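Putative enoyl-CoA hydratase/isomerase (Mycobacterium abscessus, PDB 3RSI) probably acts as a hydro-lyase of lipid metabolism, as a member of the enoyl-CoA hydratase/isomerase (crotonase) family that assembles from three copies of the chain. Local coordinates at residues 17-22 against 56-61; 103-108 against 122-127; 139-144 against 169-174. All blocks are in the same frame, centred on the assembly; numbering follows the deposited sequence.

Contact 1 of 3, residues 17-22 against 56-61; sequences GPVVIL and AAILTG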
ATOM      1  N   GLY B  17     -25.504  16.264  17.719  1.00 25.40           N
ATOM      2  CA  GLY B  17     -24.477  17.228  18.065  1.00 24.78           C
ATOM      3  C   GLY B  17     -23.529  17.449  16.900  1.00 23.70           C
ATOM      4  O   GLY B  17     -23.980  17.695  15.791  1.00 24.31           O
ATOM      5  N   PRO B  18     -22.211  17.337  17.127  1.00 22.44           N
ATOM      6  CA  PRO B  18     -21.263  17.548  16.025  1.00 21.62           C
ATOM      7  C   PRO B  18     -21.140  16.393  15.004  1.00 20.67           C
ATOM      8  O   PRO B  18     -20.381  16.511  14.050  1.00 19.68           O
ATOM      9  CB  PRO B  18     -19.929  17.731  16.752  1.00 21.98           C
ATOM     10  CG  PRO B  18     -20.088  16.918  18.005  1.00 22.03           C
ATOM     11  CD  PRO B  18     -21.525  17.040  18.396  1.00 22.24           C
ATOM     12  N   VAL B  19     -21.874  15.302  15.210  1.00 19.80           N
ATOM     13  CA  VAL B  19     -21.846  14.126  14.311  1.00 19.00           C
ATOM     14  C   VAL B  19     -23.139  14.034  13.463  1.00 18.73           C
ATOM     15  O   VAL B  19     -24.237  14.296  13.952  1.00 19.31           O
ATOM     16  CB  VAL B  19     -21.659  12.832  15.148  1.00 18.85           C
ATOM     17  CG1 VAL B  19     -21.547  11.561  14.260  1.00 19.04           C
ATOM     18  CG2 VAL B  19     -20.436  12.957  16.050  1.00 18.20           C
ATOM     19  N   VAL B  20     -22.996  13.698  12.185  1.00 17.90           N
ATOM     20  CA  VAL B  20     -24.139  13.378  11.322  1.00 17.25           C
ATOM     21  C   VAL B  20     -24.010  11.906  10.973  1.00 16.46           C
ATOM     22  O   VAL B  20     -22.903  11.441  10.677  1.00 15.74           O
ATOM     23  CB  VAL B  20     -24.202  14.242  10.004  1.00 17.80           C
ATOM     24  CG1 VAL B  20     -22.843  14.403   9.389  1.00 17.77           C
ATOM     25  CG2 VAL B  20     -25.139  13.609   8.968  1.00 18.91           C
ATOM     26  N   ILE B  21     -25.134  11.189  11.029  1.00 15.62           N
ATOM     27  CA  ILE B  21     -25.217   9.798  10.639  1.00 15.34           C
ATOM     28  C   ILE B  21     -26.112   9.688   9.411  1.00 14.81           C
ATOM     29  O   ILE B  21     -27.270  10.132   9.426  1.00 13.96           O
ATOM     30  CB  ILE B  21     -25.815   8.921  11.758  1.00 15.80           C
ATOM     31  CG1 ILE B  21     -24.995   9.061  13.042  1.00 17.99           C
ATOM     32  CG2 ILE B  21     -25.862   7.446  11.320  1.00 14.94           C
ATOM     33  CD1 ILE B  21     -25.784   8.679  14.257  1.00 22.50           C
ATOM     34  N   LEU B  22     -25.547   9.094   8.365  1.00 13.60           N
ATOM     35  CA  LEU B  22     -26.216   8.871   7.106  1.00 13.50           C
ATOM     36  C   LEU B  22     -26.547   7.393   7.019  1.00 12.81           C
ATOM     37  O   LEU B  22     -25.666   6.539   7.194  1.00 11.95           O
ATOM     38  CB  LEU B  22     -25.289   9.251   5.953  1.00 13.07           C
ATOM     39  CG  LEU B  22     -24.792  10.698   5.909  1.00 15.56           C
ATOM     40  CD1 LEU B  22     -23.872  10.888   4.710  1.00 16.08           C
ATOM     41  CD2 LEU B  22     -25.977  11.638   5.830  1.00 17.14           C
ATOM     42  N   ALA B  56     -17.764  15.412  12.128  1.00 16.02           N
ATOM     43  CA  ALA B  56     -17.584  14.062  11.622  1.00 15.40           C
ATOM     44  C   ALA B  56     -18.905  13.532  11.079  1.00 15.29           C
ATOM     45  O   ALA B  56     -19.984  13.913  11.558  1.00 17.17           O
ATOM     46  CB  ALA B  56     -17.060  13.138  12.736  1.00 15.29           C
ATOM     47  N   ALA B  57     -18.809  12.658  10.080  1.00 14.42           N
ATOM     48  CA  ALA B  57     -19.954  12.006   9.473  1.00 13.71           C
ATOM     49  C   ALA B  57     -19.762  10.485   9.485  1.00 12.77           C
ATOM     50  O   ALA B  57     -18.644   9.983   9.296  1.00 11.66           O
ATOM     51  CB  ALA B  57     -20.127  12.486   8.075  1.00 14.23           C
ATOM     52  N   ILE B  58     -20.864   9.771   9.713  1.00 12.02           N
ATOM     53  CA  ILE B  58     -20.885   8.316   9.739  1.00 12.18           C
ATOM     54  C   ILE B  58     -21.834   7.824   8.651  1.00 11.35           C
ATOM     55  O   ILE B  58     -22.948   8.347   8.507  1.00 11.77           O
ATOM     56  CB  ILE B  58     -21.358   7.761  11.126  1.00 12.35           C
ATOM     57  CG1 ILE B  58     -20.385   8.183  12.236  1.00 13.64           C
ATOM     58  CG2 ILE B  58     -21.494   6.210  11.083  1.00 11.73           C
ATOM     59  CD1 ILE B  58     -20.872   7.872  13.685  1.00 13.71           C
ATOM     60  N   LEU B  59     -21.387   6.812   7.910  1.00 10.67           N
ATOM     61  CA  LEU B  59     -22.182   6.195   6.848  1.00 10.77           C
ATOM     62  C   LEU B  59     -22.446   4.744   7.170  1.00 10.37           C
ATOM     63  O   LEU B  59     -21.510   3.981   7.456  1.00 10.78           O
ATOM     64  CB  LEU B  59     -21.444   6.298   5.513  1.00  9.56           C
ATOM     65  CG  LEU B  59     -22.176   5.768   4.294  1.00 10.08           C
ATOM     66  CD1 LEU B  59     -23.570   6.377   4.115  1.00  8.58           C
ATOM     67  CD2 LEU B  59     -21.290   6.016   3.074  1.00 10.48           C
ATOM     68  N   THR B  60     -23.712   4.362   7.107  1.00 10.73           N
ATOM     69  CA  THR B  60     -24.137   3.028   7.440  1.00 11.52           C
ATOM     70  C   THR B  60     -25.368   2.679   6.632  1.00 12.41           C
ATOM     71  O   THR B  60     -25.931   3.533   5.939  1.00 13.20           O
ATOM     72  CB  THR B  60     -24.421   2.884   8.965  1.00 11.66           C
ATOM     73  OG1 THR B  60     -24.258   1.522   9.363  1.00 10.21           O
ATOM     74  CG2 THR B  60     -25.835   3.362   9.339  1.00 12.60           C
ATOM     75  N   GLY B  61     -25.783   1.417   6.724  1.00 12.88           N
ATOM     76  CA  GLY B  61     -26.962   0.935   6.031  1.00 13.32           C
ATOM     77  C   GLY B  61     -28.040   0.511   7.012  1.00 14.52           C
ATOM     78  O   GLY B  61     -27.746   0.088   8.124  1.00 14.73           O
TER
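V20 and L22 bond through both N and O to the strand 56-61 beside them, and the short strand axes, 4.6 Å apart at 18°, make the pairing parallel. V20 N donates to A56 O and its O receives I58 N; L22 N then meets I58 O at 2.7 Å, nearly straight at 175°, and L22 O accepts T60 N. A56 N gives P18 O a longer, weak hydrogen bond. From V20 CB two branches leave: with chi1 at 42°, CG1 is set between the backbone N and the carbonyl carbon, where it lies 3.6 Å from A57 CB and equally near A56 O, while CG2 stands anti to the N. On that same face L22 CB comes 3.8 Å from L59 CD1. The other face carries V19 and I58, whose chains cross at a slant with CG1 of V19 3.8 Å from CD1 of I58. Helix 35-50, which connects the two strands in a beta-alpha-beta unit, packs on the V20/L22 face: V20 and A57 on I48, L22 on W45, L59 on F41. Strand 11-16 borders 19-24 on its other edge, and a strand of the second subunit continues the sheet beyond 56-61.

Contact 2 of 3, residues 103-108 against 122-127; sequences KPLIAA and QQTDIR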
ATOM      1  N   LYS B 103      -4.280  -9.693 -20.606  1.00 13.58           N
ATOM      2  CA  LYS B 103      -5.207 -10.644 -19.984  1.00 13.74           C
ATOM      3  C   LYS B 103      -4.731 -10.920 -18.561  1.00 12.72           C
ATOM      4  O   LYS B 103      -3.558 -10.698 -18.243  1.00 11.81           O
ATOM      5  CB  LYS B 103      -5.265 -11.974 -20.764  1.00 14.56           C
ATOM      6  CG  LYS B 103      -5.331 -11.865 -22.283  1.00 16.19           C
ATOM      7  CD  LYS B 103      -6.689 -11.463 -22.744  1.00 17.69           C
ATOM      8  CE  LYS B 103      -6.762 -11.360 -24.304  1.00 17.92           C
ATOM      9  NZ  LYS B 103      -6.807 -12.625 -25.058  1.00 15.54           N
ATOM     10  N   PRO B 104      -5.640 -11.381 -17.687  1.00 12.48           N
ATOM     11  CA  PRO B 104      -5.204 -11.675 -16.317  1.00 11.79           C
ATOM     12  C   PRO B 104      -4.175 -12.800 -16.248  1.00 11.63           C
ATOM     13  O   PRO B 104      -4.292 -13.815 -16.959  1.00 12.09           O
ATOM     14  CB  PRO B 104      -6.492 -12.111 -15.615  1.00 11.34           C
ATOM     15  CG  PRO B 104      -7.585 -11.502 -16.439  1.00 11.07           C
ATOM     16  CD  PRO B 104      -7.096 -11.558 -17.839  1.00 12.10           C
ATOM     17  N   LEU B 105      -3.190 -12.606 -15.377  1.00 11.05           N
ATOM     18  CA  LEU B 105      -2.083 -13.558 -15.160  1.00 10.68           C
ATOM     19  C   LEU B 105      -2.078 -13.995 -13.687  1.00 10.63           C
ATOM     20  O   LEU B 105      -1.982 -13.169 -12.772  1.00 10.21           O
ATOM     21  CB  LEU B 105      -0.753 -12.891 -15.523  1.00 11.03           C
ATOM     22  CG  LEU B 105       0.526 -13.710 -15.426  1.00  9.27           C
ATOM     23  CD1 LEU B 105       0.361 -14.995 -16.206  1.00 10.77           C
ATOM     24  CD2 LEU B 105       1.707 -12.868 -15.934  1.00 10.63           C
ATOM     25  N   ILE B 106      -2.249 -15.295 -13.478  1.00 10.44           N
ATOM     26  CA  ILE B 106      -2.350 -15.888 -12.164  1.00 11.00           C
ATOM     27  C   ILE B 106      -1.092 -16.673 -11.861  1.00 11.28           C
ATOM     28  O   ILE B 106      -0.775 -17.620 -12.572  1.00 11.98           O
ATOM     29  CB  ILE B 106      -3.536 -16.867 -12.099  1.00 11.64           C
ATOM     30  CG1 ILE B 106      -4.821 -16.146 -12.518  1.00 11.49           C
ATOM     31  CG2 ILE B 106      -3.686 -17.456 -10.684  1.00 11.61           C
ATOM     32  CD1 ILE B 106      -5.983 -17.092 -12.744  1.00 12.24           C
ATOM     33  N   ALA B 107      -0.383 -16.290 -10.807  1.00 11.09           N
ATOM     34  CA  ALA B 107       0.805 -17.003 -10.389  1.00 11.18           C
ATOM     35  C   ALA B 107       0.391 -18.122  -9.458  1.00 11.43           C
ATOM     36  O   ALA B 107      -0.264 -17.875  -8.448  1.00 11.83           O
ATOM     37  CB  ALA B 107       1.794 -16.059  -9.691  1.00 10.70           C
ATOM     38  N   ALA B 108       0.759 -19.351  -9.825  1.00 11.66           N
ATOM     39  CA  ALA B 108       0.678 -20.504  -8.953  1.00 11.62           C
ATOM     40  C   ALA B 108       2.091 -20.738  -8.424  1.00 11.79           C
ATOM     41  O   ALA B 108       2.901 -21.426  -9.050  1.00 11.87           O
ATOM     42  CB  ALA B 108       0.165 -21.712  -9.716  1.00 11.12           C
ATOM     43  N   GLN B 122       5.680  -9.497  -9.709  1.00 10.77           N
ATOM     44  CA  GLN B 122       5.062  -8.195  -9.535  1.00 11.18           C
ATOM     45  C   GLN B 122       4.206  -7.767 -10.734  1.00 11.46           C
ATOM     46  O   GLN B 122       3.370  -6.892 -10.589  1.00 12.24           O
ATOM     47  CB  GLN B 122       6.111  -7.141  -9.176  1.00 11.24           C
ATOM     48  CG  GLN B 122       6.688  -7.353  -7.773  1.00 10.09           C
ATOM     49  CD  GLN B 122       8.057  -6.735  -7.608  1.00  9.76           C
ATOM     50  OE1 GLN B 122       8.173  -5.526  -7.422  1.00 11.62           O
ATOM     51  NE2 GLN B 122       9.106  -7.560  -7.684  1.00 11.22           N
ATOM     52  N   GLN B 123       4.370  -8.436 -11.877  1.00 12.32           N
ATOM     53  CA  GLN B 123       3.550  -8.215 -13.060  1.00 12.44           C
ATOM     54  C   GLN B 123       2.504  -9.331 -13.260  1.00 12.47           C
ATOM     55  O   GLN B 123       1.777  -9.346 -14.260  1.00 12.12           O
ATOM     56  CB  GLN B 123       4.431  -8.050 -14.302  1.00 12.82           C
ATOM     57  CG  GLN B 123       5.132  -6.681 -14.382  1.00 13.93           C
ATOM     58  CD  GLN B 123       4.214  -5.607 -14.939  1.00 13.88           C
ATOM     59  OE1 GLN B 123       3.338  -5.133 -14.252  1.00 17.23           O
ATOM     60  NE2 GLN B 123       4.381  -5.263 -16.208  1.00 13.53           N
ATOM     61  N   THR B 124       2.432 -10.262 -12.318  1.00 11.79           N
ATOM     62  CA  THR B 124       1.268 -11.113 -12.213  1.00 11.74           C
ATOM     63  C   THR B 124       0.189 -10.372 -11.418  1.00 11.38           C
ATOM     64  O   THR B 124       0.487  -9.503 -10.597  1.00 11.68           O
ATOM     65  CB  THR B 124       1.584 -12.486 -11.541  1.00 11.82           C
ATOM     66  OG1 THR B 124       1.872 -12.316 -10.146  1.00 10.31           O
ATOM     67  CG2 THR B 124       2.730 -13.184 -12.259  1.00 12.38           C
ATOM     68  N   ASP B 125      -1.057 -10.748 -11.645  1.00 10.96           N
ATOM     69  CA  ASP B 125      -2.214 -10.049 -11.057  1.00 10.72           C
ATOM     70  C   ASP B 125      -2.710 -10.652  -9.762  1.00 10.41           C
ATOM     71  O   ASP B 125      -2.978  -9.932  -8.787  1.00 10.07           O
ATOM     72  CB  ASP B 125      -3.343 -10.052 -12.079  1.00 10.34           C
ATOM     73  CG  ASP B 125      -2.927  -9.370 -13.358  1.00 11.13           C
ATOM     74  OD1 ASP B 125      -2.393  -8.250 -13.256  1.00 12.42           O
ATOM     75  OD2 ASP B 125      -3.086  -9.947 -14.436  1.00 11.95           O
ATOM     76  N   ILE B 126      -2.883 -11.963  -9.799  1.00 10.38           N
ATOM     77  CA  ILE B 126      -3.502 -12.753  -8.739  1.00 10.58           C
ATOM     78  C   ILE B 126      -2.493 -13.835  -8.379  1.00 10.58           C
ATOM     79  O   ILE B 126      -1.875 -14.433  -9.263  1.00 10.66           O
ATOM     80  CB  ILE B 126      -4.835 -13.390  -9.228  1.00 10.72           C
ATOM     81  CG1 ILE B 126      -5.824 -12.291  -9.649  1.00 11.48           C
ATOM     82  CG2 ILE B 126      -5.447 -14.298  -8.158  1.00  9.46           C
ATOM     83  CD1 ILE B 126      -7.000 -12.793 -10.520  1.00 11.44           C
ATOM     84  N   ARG B 127      -2.295 -14.067  -7.090  1.00 10.40           N
ATOM     85  CA  ARG B 127      -1.118 -14.823  -6.654  1.00 10.26           C
ATOM     86  C   ARG B 127      -1.479 -15.812  -5.574  1.00 10.76           C
ATOM     87  O   ARG B 127      -1.980 -15.425  -4.519  1.00 10.63           O
ATOM     88  CB  ARG B 127      -0.047 -13.858  -6.139  1.00 10.41           C
ATOM     89  CG  ARG B 127       0.444 -12.878  -7.193  1.00  8.92           C
ATOM     90  CD  ARG B 127       1.211 -11.699  -6.620  1.00  8.38           C
ATOM     91  NE  ARG B 127       1.330 -10.605  -7.601  1.00  9.12           N
ATOM     92  CZ  ARG B 127       1.739  -9.368  -7.330  1.00  8.38           C
ATOM     93  NH1 ARG B 127       2.099  -9.039  -6.101  1.00 10.17           N
ATOM     94  NH2 ARG B 127       1.774  -8.453  -8.291  1.00  8.88           N
TER
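L105 is held to the segment 122-127 through both its backbone N and its backbone O, once by a side chain and twice by main-chain N-H groups. Its N donates to D125 OD2 at 2.8 Å, a bond that reaches the carboxylate on the anti side and 20° out of its plane. Its O receives D125 N, also at 2.8 Å and in the carbonyl plane, and more weakly I126 N at 3.3 Å. The chi1 of D125, -59°, sets CG beside its own N and anti to the carbonyl carbon, which lets one residue act as donor and acceptor to the same neighbour. OD2 has a second partner in the salt bridge to K216, whose NZ also bonds K103 O; this positive charge probably favours the ionised carboxylate. Further along, A107 N gives a bond to I126 O of 2.8 Å, and the parallel ladder pairs I106 with I126 and A107 with R127.

T124 lies across from L105: its CG2 is 3.8 Å from L105 CD2, and its OG1 bonds L121 O. The O of T124 accepts R127 NH2 at 2.8 Å, 9° out of the guanidinium plane, with NE a weaker second donor. That guanidinium is satisfied further by Q157 through NH2 and by L183 O through NH1.

On the face of I106 and I126 lies helix 193-205, where A197, A201 and I204 pack. The second subunit pairs with L105 to A107 on the other edge, and its I48 O and I54 O receive K103 NZ. Parallel pairing of strands 105-109 and 126-130, joined by a chain that passes through strand 113-114 and helix 116-121, fits the crotonase-like fold of this family, in a sheet that crosses a subunit interface.

Contact 3 of 3, residues 139-144 against 169-174; sequences EVQRGL and TGEPLT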
ATOM      1  N   GLU B 139      19.686 -10.124  -4.668  1.00 13.50           N
ATOM      2  CA  GLU B 139      20.649  -9.508  -5.572  1.00 14.23           C
ATOM      3  C   GLU B 139      21.776  -8.766  -4.883  1.00 13.96           C
ATOM      4  O   GLU B 139      22.955  -8.968  -5.231  1.00 13.51           O
ATOM      5  CB  GLU B 139      19.928  -8.572  -6.556  1.00 14.24           C
ATOM      6  CG  GLU B 139      19.344  -9.294  -7.746  1.00 16.65           C
ATOM      7  CD  GLU B 139      18.053 -10.033  -7.435  1.00 20.42           C
ATOM      8  OE1 GLU B 139      17.485  -9.849  -6.332  1.00 20.29           O
ATOM      9  OE2 GLU B 139      17.599 -10.782  -8.314  1.00 22.33           O
ATOM     10  N   VAL B 140      21.430  -7.916  -3.921  1.00 13.75           N
ATOM     11  CA  VAL B 140      22.443  -7.119  -3.197  1.00 13.86           C
ATOM     12  C   VAL B 140      23.509  -7.937  -2.483  1.00 14.28           C
ATOM     13  O   VAL B 140      24.637  -7.468  -2.331  1.00 14.29           O
ATOM     14  CB  VAL B 140      21.832  -6.073  -2.216  1.00 13.78           C
ATOM     15  CG1 VAL B 140      21.019  -5.007  -3.017  1.00 13.58           C
ATOM     16  CG2 VAL B 140      20.997  -6.729  -1.088  1.00 12.34           C
ATOM     17  N   GLN B 141      23.171  -9.165  -2.089  1.00 14.56           N
ATOM     18  CA  GLN B 141      24.134 -10.079  -1.464  1.00 15.27           C
ATOM     19  C   GLN B 141      25.280 -10.476  -2.426  1.00 15.94           C
ATOM     20  O   GLN B 141      26.352 -10.879  -1.973  1.00 15.27           O
ATOM     21  CB  GLN B 141      23.418 -11.332  -0.920  1.00 15.28           C
ATOM     22  CG  GLN B 141      22.203 -11.005  -0.016  1.00 16.13           C
ATOM     23  CD  GLN B 141      21.657 -12.200   0.739  1.00 17.94           C
ATOM     24  OE1 GLN B 141      21.959 -13.348   0.424  1.00 19.63           O
ATOM     25  NE2 GLN B 141      20.834 -11.929   1.733  1.00 17.24           N
ATOM     26  N   ARG B 142      25.043 -10.363  -3.737  1.00 15.82           N
ATOM     27  CA  ARG B 142      26.058 -10.619  -4.743  1.00 16.78           C
ATOM     28  C   ARG B 142      26.469  -9.338  -5.468  1.00 16.63           C
ATOM     29  O   ARG B 142      27.068  -9.394  -6.539  1.00 17.90           O
ATOM     30  CB  ARG B 142      25.565 -11.649  -5.771  1.00 17.16           C
ATOM     31  N   GLY B 143      26.186  -8.185  -4.892  1.00 16.38           N
ATOM     32  CA  GLY B 143      26.639  -6.930  -5.491  1.00 16.00           C
ATOM     33  C   GLY B 143      25.861  -6.550  -6.746  1.00 15.68           C
ATOM     34  O   GLY B 143      26.360  -5.794  -7.573  1.00 15.15           O
ATOM     35  N   LEU B 144      24.637  -7.069  -6.865  1.00 15.71           N
ATOM     36  CA  LEU B 144      23.703  -6.703  -7.939  1.00 15.80           C
ATOM     37  C   LEU B 144      22.491  -6.007  -7.337  1.00 14.97           C
ATOM     38  O   LEU B 144      22.353  -5.960  -6.113  1.00 14.22           O
ATOM     39  CB  LEU B 144      23.242  -7.957  -8.700  1.00 15.69           C
ATOM     40  CG  LEU B 144      24.293  -8.708  -9.534  1.00 18.05           C
ATOM     41  CD1 LEU B 144      23.734 -10.047 -10.081  1.00 18.47           C
ATOM     42  CD2 LEU B 144      24.785  -7.830 -10.676  1.00 19.28           C
ATOM     43  N   THR B 169      18.277  -5.994   2.362  1.00 12.55           N
ATOM     44  CA  THR B 169      18.909  -7.135   3.046  1.00 12.91           C
ATOM     45  C   THR B 169      19.124  -8.318   2.099  1.00 13.60           C
ATOM     46  O   THR B 169      20.085  -9.078   2.241  1.00 14.64           O
ATOM     47  CB  THR B 169      18.101  -7.633   4.284  1.00 13.10           C
ATOM     48  OG1 THR B 169      16.896  -8.262   3.857  1.00 11.78           O
ATOM     49  CG2 THR B 169      17.787  -6.492   5.247  1.00 12.25           C
ATOM     50  N   GLY B 170      18.220  -8.475   1.139  1.00 13.54           N
ATOM     51  CA  GLY B 170      18.252  -9.594   0.207  1.00 13.66           C
ATOM     52  C   GLY B 170      17.676 -10.869   0.785  1.00 13.80           C
ATOM     53  O   GLY B 170      17.768 -11.941   0.161  1.00 14.42           O
ATOM     54  N   GLU B 171      17.099 -10.780   1.983  1.00 13.27           N
ATOM     55  CA  GLU B 171      16.617 -11.966   2.680  1.00 13.96           C
ATOM     56  C   GLU B 171      15.169 -12.315   2.287  1.00 13.98           C
ATOM     57  O   GLU B 171      14.325 -11.409   2.117  1.00 13.35           O
ATOM     58  CB  GLU B 171      16.739 -11.776   4.193  1.00 14.76           C
ATOM     59  CG  GLU B 171      18.193 -11.798   4.667  1.00 16.75           C
ATOM     60  CD  GLU B 171      18.771 -13.199   4.592  1.00 20.28           C
ATOM     61  OE1 GLU B 171      18.320 -14.057   5.382  1.00 24.43           O
ATOM     62  OE2 GLU B 171      19.627 -13.456   3.725  1.00 19.08           O
ATOM     63  N   PRO B 172      14.866 -13.626   2.181  1.00 14.06           N
ATOM     64  CA  PRO B 172      13.561 -14.074   1.713  1.00 13.85           C
ATOM     65  C   PRO B 172      12.434 -14.015   2.737  1.00 13.73           C
ATOM     66  O   PRO B 172      12.677 -13.945   3.944  1.00 13.37           O
ATOM     67  CB  PRO B 172      13.819 -15.531   1.332  1.00 14.61           C
ATOM     68  CG  PRO B 172      14.869 -15.968   2.260  1.00 15.35           C
ATOM     69  CD  PRO B 172      15.773 -14.764   2.425  1.00 14.64           C
ATOM     70  N   LEU B 173      11.200 -14.023   2.243  1.00 13.26           N
ATOM     71  CA  LEU B 173      10.038 -14.116   3.108  1.00 12.92           C
ATOM     72  C   LEU B 173       9.492 -15.540   3.032  1.00 12.77           C
ATOM     73  O   LEU B 173       9.624 -16.212   2.008  1.00 11.65           O
ATOM     74  CB  LEU B 173       8.936 -13.139   2.680  1.00 13.00           C
ATOM     75  CG  LEU B 173       9.199 -11.629   2.681  1.00 14.32           C
ATOM     76  CD1 LEU B 173       7.901 -10.864   2.351  1.00 14.88           C
ATOM     77  CD2 LEU B 173       9.793 -11.208   4.010  1.00 14.46           C
ATOM     78  N   THR B 174       8.873 -15.988   4.117  1.00 12.63           N
ATOM     79  CA  THR B 174       8.079 -17.214   4.085  1.00 12.76           C
ATOM     80  C   THR B 174       6.760 -16.931   3.383  1.00 12.99           C
ATOM     81  O   THR B 174       6.418 -15.769   3.134  1.00 12.52           O
ATOM     82  CB  THR B 174       7.746 -17.711   5.503  1.00 13.23           C
ATOM     83  OG1 THR B 174       6.928 -16.726   6.165  1.00 11.90           O
ATOM     84  CG2 THR B 174       9.047 -17.963   6.307  1.00 12.50           C
TER
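A helix end and an ST turn form one side of this contact, and a 3-10 turn the other: Q141, in the turn 139-141, reaches over to the chain leaving helix 160-169. Its NE2 donates twice. One bond runs to T169 O, 3.0 Å long and almost straight at 175°; the other runs to E171 OE2 at 2.8 Å, through the anti lone pair of that oxygen. Both acceptors lie close to the amide plane, so the two bonds fix the rotation of the amide. The glutamine chain is extended beyond CG, whereas E171 bends at chi2, -72°, and so carries its carboxylate back toward the glutamine. The two side chains cross at about a right angle, yet amide and carboxylate are nearly coplanar, 13° apart.

Beside the glutamine, V140 CG2 packs 4.0 Å from G170 N. G170 takes positive phi where the helix ends. T169 OG1 accepts E171 N at 3.1 Å, closing the ST turn, and also bonds E165 O. N207 of the third subunit gives T169 O a further bond and packs on V140 and Q141, while R203 of that chain lies against E171. The arrangement is that of a helix C-terminus whose last carbonyl is met by a glutamine amide, here at a trimer interface of the crotonase type.

How the contacts relate
Going from the N terminus, contact 1 closes first, pairing strands 19-24 and 56-61, the two strands of a beta-alpha-beta unit connected through helix 35-50. Contact 2 follows, closing the short excursion through strand 113-114 and helix 116-121. Contact 3 comes last and joins the loop after strand 134-136 to the end of helix 160-169, across helices 150-157 and 160-169. The three are in series, neither nested nor crossed. Contacts 1 and 2 lie on opposite sides of the chain's centre, their own centres about 39 Å apart, and both touch the second subunit. Contacts 2 and 3 are closer, about 9 Å between nearest atoms, and contact 3 meets the third subunit.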